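Local atomic coordinates of 2-oxo-1,2-dihydroquinoline 8-monooxygenase, oxygenase component (Pseudomonas putida, PDB entry 1Z02), a protein that is the oxygenase component of a Rieske-type monooxygenase, carrying a [2Fe-2S] cluster and a mononuclear iron, and probably hydroxylates 2-oxo-1,2-dihydroquinoline at C8. Residues Pro189-Asp194 / Ile331-Cys336; Pro244-Cys249 / Thr268-Pro273. All coordinates share one frame; numbering follows the deposited sequence.

Contact 1 (Pro189-Asp194 / Ile331-Cys336); sequences PSVLDD and ILVRVC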
# COMPACT_ATOMS: atom_id res chain seq x y z
N PRO A 189 33.82 8.42 26.57
CA PRO A 189 33.62 9.84 26.26
C PRO A 189 32.19 10.12 25.84
O PRO A 189 31.44 9.22 25.46
CB PRO A 189 34.62 10.08 25.13
CG PRO A 189 34.61 8.78 24.40
CD PRO A 189 34.65 7.77 25.53
N SER A 190 31.80 11.39 25.91
CA SER A 190 30.46 11.84 25.53
C SER A 190 30.59 12.65 24.24
O SER A 190 31.69 13.11 23.92
CB SER A 190 29.88 12.72 26.64
OG SER A 190 28.63 13.28 26.26
N VAL A 191 29.51 12.82 23.49
CA VAL A 191 29.63 13.62 22.27
C VAL A 191 29.75 15.09 22.68
O VAL A 191 30.05 15.96 21.85
CB VAL A 191 28.41 13.45 21.30
CG1 VAL A 191 28.15 12.02 21.04
CG2 VAL A 191 27.22 14.19 21.79
N LEU A 192 29.54 15.37 23.97
CA LEU A 192 29.65 16.73 24.50
C LEU A 192 31.08 17.08 24.89
O LEU A 192 31.41 18.25 25.07
CB LEU A 192 28.73 16.90 25.72
CG LEU A 192 27.21 16.85 25.52
CD1 LEU A 192 26.53 16.98 26.87
CD2 LEU A 192 26.76 17.97 24.60
N ASP A 193 31.93 16.07 25.02
CA ASP A 193 33.32 16.27 25.42
C ASP A 193 34.16 16.98 24.37
O ASP A 193 33.96 16.83 23.16
CB ASP A 193 33.98 14.92 25.76
CG ASP A 193 33.46 14.33 27.05
OD1 ASP A 193 33.70 13.13 27.29
OD2 ASP A 193 32.82 15.07 27.82
N ASP A 194 35.12 17.78 24.83
CA ASP A 194 36.00 18.49 23.92
C ASP A 194 36.84 17.48 23.15
O ASP A 194 37.28 16.47 23.71
CB ASP A 194 36.91 19.45 24.70
CG ASP A 194 36.19 20.73 25.12
OD1 ASP A 194 36.82 21.57 25.80
OD2 ASP A 194 35.01 20.91 24.76
N ILE A 331 26.67 5.36 16.26
CA ILE A 331 27.90 6.14 16.20
C ILE A 331 28.93 5.63 17.19
O ILE A 331 28.60 5.06 18.24
CB ILE A 331 27.66 7.66 16.46
CG1 ILE A 331 27.25 7.90 17.92
CG2 ILE A 331 26.64 8.21 15.48
CD1 ILE A 331 27.24 9.34 18.34
N LEU A 332 30.20 5.85 16.84
CA LEU A 332 31.32 5.47 17.69
C LEU A 332 32.02 6.77 18.00
O LEU A 332 32.28 7.58 17.11
CB LEU A 332 32.27 4.52 16.95
CG LEU A 332 31.70 3.14 16.64
CD1 LEU A 332 32.69 2.33 15.85
CD2 LEU A 332 31.34 2.45 17.95
N VAL A 333 32.31 6.98 19.28
CA VAL A 333 32.96 8.20 19.72
C VAL A 333 34.29 7.90 20.40
O VAL A 333 34.42 6.91 21.13
CB VAL A 333 32.05 8.96 20.73
CG1 VAL A 333 32.69 10.28 21.11
CG2 VAL A 333 30.67 9.20 20.11
N ARG A 334 35.28 8.73 20.12
CA ARG A 334 36.61 8.60 20.72
C ARG A 334 37.23 9.99 20.76
O ARG A 334 37.23 10.70 19.76
CB ARG A 334 37.51 7.67 19.92
CG ARG A 334 38.84 7.42 20.62
CD ARG A 334 39.87 6.70 19.76
NE ARG A 334 41.10 6.49 20.52
CZ ARG A 334 41.53 5.30 20.92
NH1 ARG A 334 42.67 5.20 21.61
NH2 ARG A 334 40.84 4.20 20.64
N VAL A 335 37.76 10.38 21.91
CA VAL A 335 38.38 11.69 22.04
C VAL A 335 39.73 11.66 21.34
O VAL A 335 40.60 10.83 21.65
CB VAL A 335 38.57 12.09 23.52
CG1 VAL A 335 39.30 13.43 23.60
CG2 VAL A 335 37.21 12.22 24.20
N CYS A 336 39.90 12.55 20.37
CA CYS A 336 41.12 12.63 19.59
C CYS A 336 41.70 14.03 19.70
O CYS A 336 41.30 14.93 18.97
CB CYS A 336 40.83 12.30 18.13
SG CYS A 336 40.03 10.66 17.87

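Contact 2 (Pro244-Cys249 / Thr268-Pro273); sequences PTSDDC and TDKWAP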
# COMPACT_ATOMS: atom_id res chain seq x y z
N PRO A 244 19.98 -12.11 35.62
CA PRO A 244 20.05 -11.21 36.77
C PRO A 244 20.02 -12.10 38.02
O PRO A 244 19.17 -12.98 38.16
CB PRO A 244 18.79 -10.37 36.63
CG PRO A 244 17.82 -11.31 35.99
CD PRO A 244 18.67 -12.01 34.95
N THR A 245 20.97 -11.88 38.93
CA THR A 245 21.06 -12.67 40.14
C THR A 245 20.38 -12.01 41.32
O THR A 245 20.04 -12.66 42.31
CB THR A 245 22.53 -12.94 40.51
OG1 THR A 245 23.20 -11.70 40.76
CG2 THR A 245 23.23 -13.66 39.37
N SER A 246 20.19 -10.70 41.22
CA SER A 246 19.55 -9.95 42.28
C SER A 246 18.53 -8.98 41.74
O SER A 246 18.43 -8.75 40.53
CB SER A 246 20.58 -9.19 43.11
OG SER A 246 21.26 -8.21 42.34
N ASP A 247 17.78 -8.40 42.66
CA ASP A 247 16.72 -7.46 42.34
C ASP A 247 17.26 -6.13 41.85
O ASP A 247 16.64 -5.49 41.00
CB ASP A 247 15.88 -7.23 43.59
CG ASP A 247 14.43 -7.32 43.31
OD1 ASP A 247 13.62 -7.19 44.25
OD2 ASP A 247 14.09 -7.52 42.13
N ASP A 248 18.39 -5.72 42.39
CA ASP A 248 19.01 -4.45 42.03
C ASP A 248 20.06 -4.62 40.93
O ASP A 248 21.06 -3.91 40.92
CB ASP A 248 19.66 -3.83 43.27
CG ASP A 248 20.72 -4.72 43.89
OD1 ASP A 248 21.40 -4.25 44.82
OD2 ASP A 248 20.86 -5.89 43.45
N CYS A 249 19.84 -5.56 40.02
CA CYS A 249 20.77 -5.78 38.92
C CYS A 249 20.81 -4.55 38.01
O CYS A 249 21.73 -4.39 37.22
CB CYS A 249 20.34 -7.00 38.11
SG CYS A 249 18.69 -6.81 37.41
N THR A 268 29.43 -7.84 36.87
CA THR A 268 29.45 -7.77 38.32
C THR A 268 28.71 -9.04 38.70
O THR A 268 28.20 -9.75 37.83
CB THR A 268 28.70 -6.54 38.89
OG1 THR A 268 27.30 -6.62 38.57
CG2 THR A 268 29.27 -5.26 38.33
N ASP A 269 28.63 -9.33 39.99
CA ASP A 269 27.94 -10.54 40.40
C ASP A 269 26.42 -10.47 40.23
O ASP A 269 25.73 -11.47 40.42
CB ASP A 269 28.32 -10.86 41.85
CG ASP A 269 27.83 -9.84 42.80
OD1 ASP A 269 26.64 -9.78 43.02
OD2 ASP A 269 28.61 -9.08 43.34
N LYS A 270 25.90 -9.31 39.85
CA LYS A 270 24.46 -9.12 39.66
C LYS A 270 23.97 -9.74 38.36
O LYS A 270 22.77 -9.96 38.19
CB LYS A 270 24.11 -7.63 39.68
CG LYS A 270 24.67 -6.89 40.88
CD LYS A 270 23.56 -6.36 41.75
CE LYS A 270 24.12 -5.68 42.97
NZ LYS A 270 23.42 -6.15 44.19
N TRP A 271 24.89 -9.98 37.44
CA TRP A 271 24.58 -10.60 36.17
C TRP A 271 25.50 -11.80 35.94
O TRP A 271 26.72 -11.64 35.84
CB TRP A 271 24.74 -9.61 35.02
CG TRP A 271 23.66 -8.57 34.95
CD1 TRP A 271 23.67 -7.34 35.53
CD2 TRP A 271 22.39 -8.70 34.28
NE1 TRP A 271 22.49 -6.68 35.26
CE2 TRP A 271 21.69 -7.49 34.50
CE3 TRP A 271 21.78 -9.71 33.53
CZ2 TRP A 271 20.40 -7.26 33.99
CZ3 TRP A 271 20.51 -9.48 33.01
CH2 TRP A 271 19.83 -8.27 33.25
N ALA A 272 24.93 -12.99 35.86
CA ALA A 272 25.73 -14.19 35.67
C ALA A 272 25.50 -14.84 34.31
O ALA A 272 24.36 -14.99 33.86
CB ALA A 272 25.43 -15.20 36.78
N PRO A 273 26.58 -15.25 33.63
CA PRO A 273 26.47 -15.89 32.32
C PRO A 273 25.93 -17.31 32.43
O PRO A 273 26.12 -17.97 33.45
CB PRO A 273 27.90 -15.85 31.79
CG PRO A 273 28.71 -15.99 33.03
CD PRO A 273 28.00 -15.06 34.00

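Contact 1 (Pro189-Asp194 / Ile331-Cys336)
Pro189 lies against Val333 and Val335, the three residues that bury most of the surface here. Pro189 CB presses on Val335 CG2 at 3.5 Å, tighter than usual for two carbons. Pro189 CG rests 3.8 Å from Val333 O and also touches Val333 CG1. The proline ring and the Val333 side chain run alongside each other, pointing opposite ways. Val333 turns CG1 to the proline and its other methyl, CG2, to Val191 CG1 at 3.9 Å, a split set by chi1 of -176°, which puts CG1 opposite the backbone N. The same Val191 methyl, CG1, meets Ile331 CD1, also at 3.9 Å, the two side chains crossing at about a right angle. Val335 likewise divides its branches, CG2 to the proline and CG1 to the backbone oxygen of Asp194. In fold terms, the loop leading into strand 196-206 packs on the end of strand 325-335 in the seven-stranded antiparallel sheet of the ring-hydroxylase domain, beside its edge strand within the chain. No hydrogen bond joins the two segments. A type I turn closed by Asp193 N to Ser190 O (3.2 Å) shapes the loop instead. Two side-chain bonds brace it: Ser190 N donates to Asp193 OD1 (2.9 Å) from well above the carboxylate plane, and Ser190 OG accepts from Leu192 N in an ST turn. Asp193 OD2 forms a salt bridge with Arg172, and Tyr315 OH is hydrogen-bonded to Pro189 O.

Contact 2 (Pro244-Cys249 / Thr268-Pro273)
Lys270 and Asp248 form a salt bridge, Lys270 NZ lying 2.7 Å from Asp248 OD2, on the syn side of OD2 and somewhat out of the carboxylate plane, with a weak bond to OD1. Lys270 reaches it by bending at chi2 (-116°) and again at chi4, its CD passing Ser246 OG. Ser246 OG donates to Asp248 OD2 at 2.6 Å, so one carboxylate oxygen is gripped by two donors. Thr245 is tied twice to the turn of 268-271: Thr245 N donates to Lys270 O at 2.7 Å, and its hydroxyl, Thr245 OG1, to Asp269 O at 2.6 Å, in the carbonyl plane and on a lone pair. At the next residue, Trp271 takes Pro244 over one face of its indole, a CH-pi contact with Pro244 CB 4.1 Å from the centroid of the six-membered ring. Trp271 NE1 donates to Cys249 O (3.1 Å) from above the carbonyl plane, and Cys249 SG stands oblique to the ring. One type I turn carries Ser246, Asp248 and Cys249; another, with an ST turn at Thr268, carries Asp269, Lys270 and Trp271. Pro244 and Trp271 make an antiparallel non-hydrogen-bonded pair between strands 241-244 and 271-277 of the three-stranded sheet, while the loop after Pro244 leads to strand 250-253, at the edge of the seven-stranded sheet.

How the contacts relate
Both contacts belong to the ring-hydroxylase (Bet v 1-like) part of the chain, their centres 29 Å apart and their nearest atoms about 19 Å. Along the chain, Pro189-Asp194 comes first, then both segments of contact 2, and last Ile331-Cys336, so contact 1 brackets contact 2. They sit toward opposite edges of the seven-stranded sheet: contact 1 by strands 196-206 and 325-335, contact 2 by strand 250-253, which segment 244-249 links to strand 241-244 of the small three-stranded sheet. Contact 1 is apolar and distant from the annotated sites. Contact 2 is more polar, and its Trp271 side chain lies about 11 Å from that of the iron ligand His221.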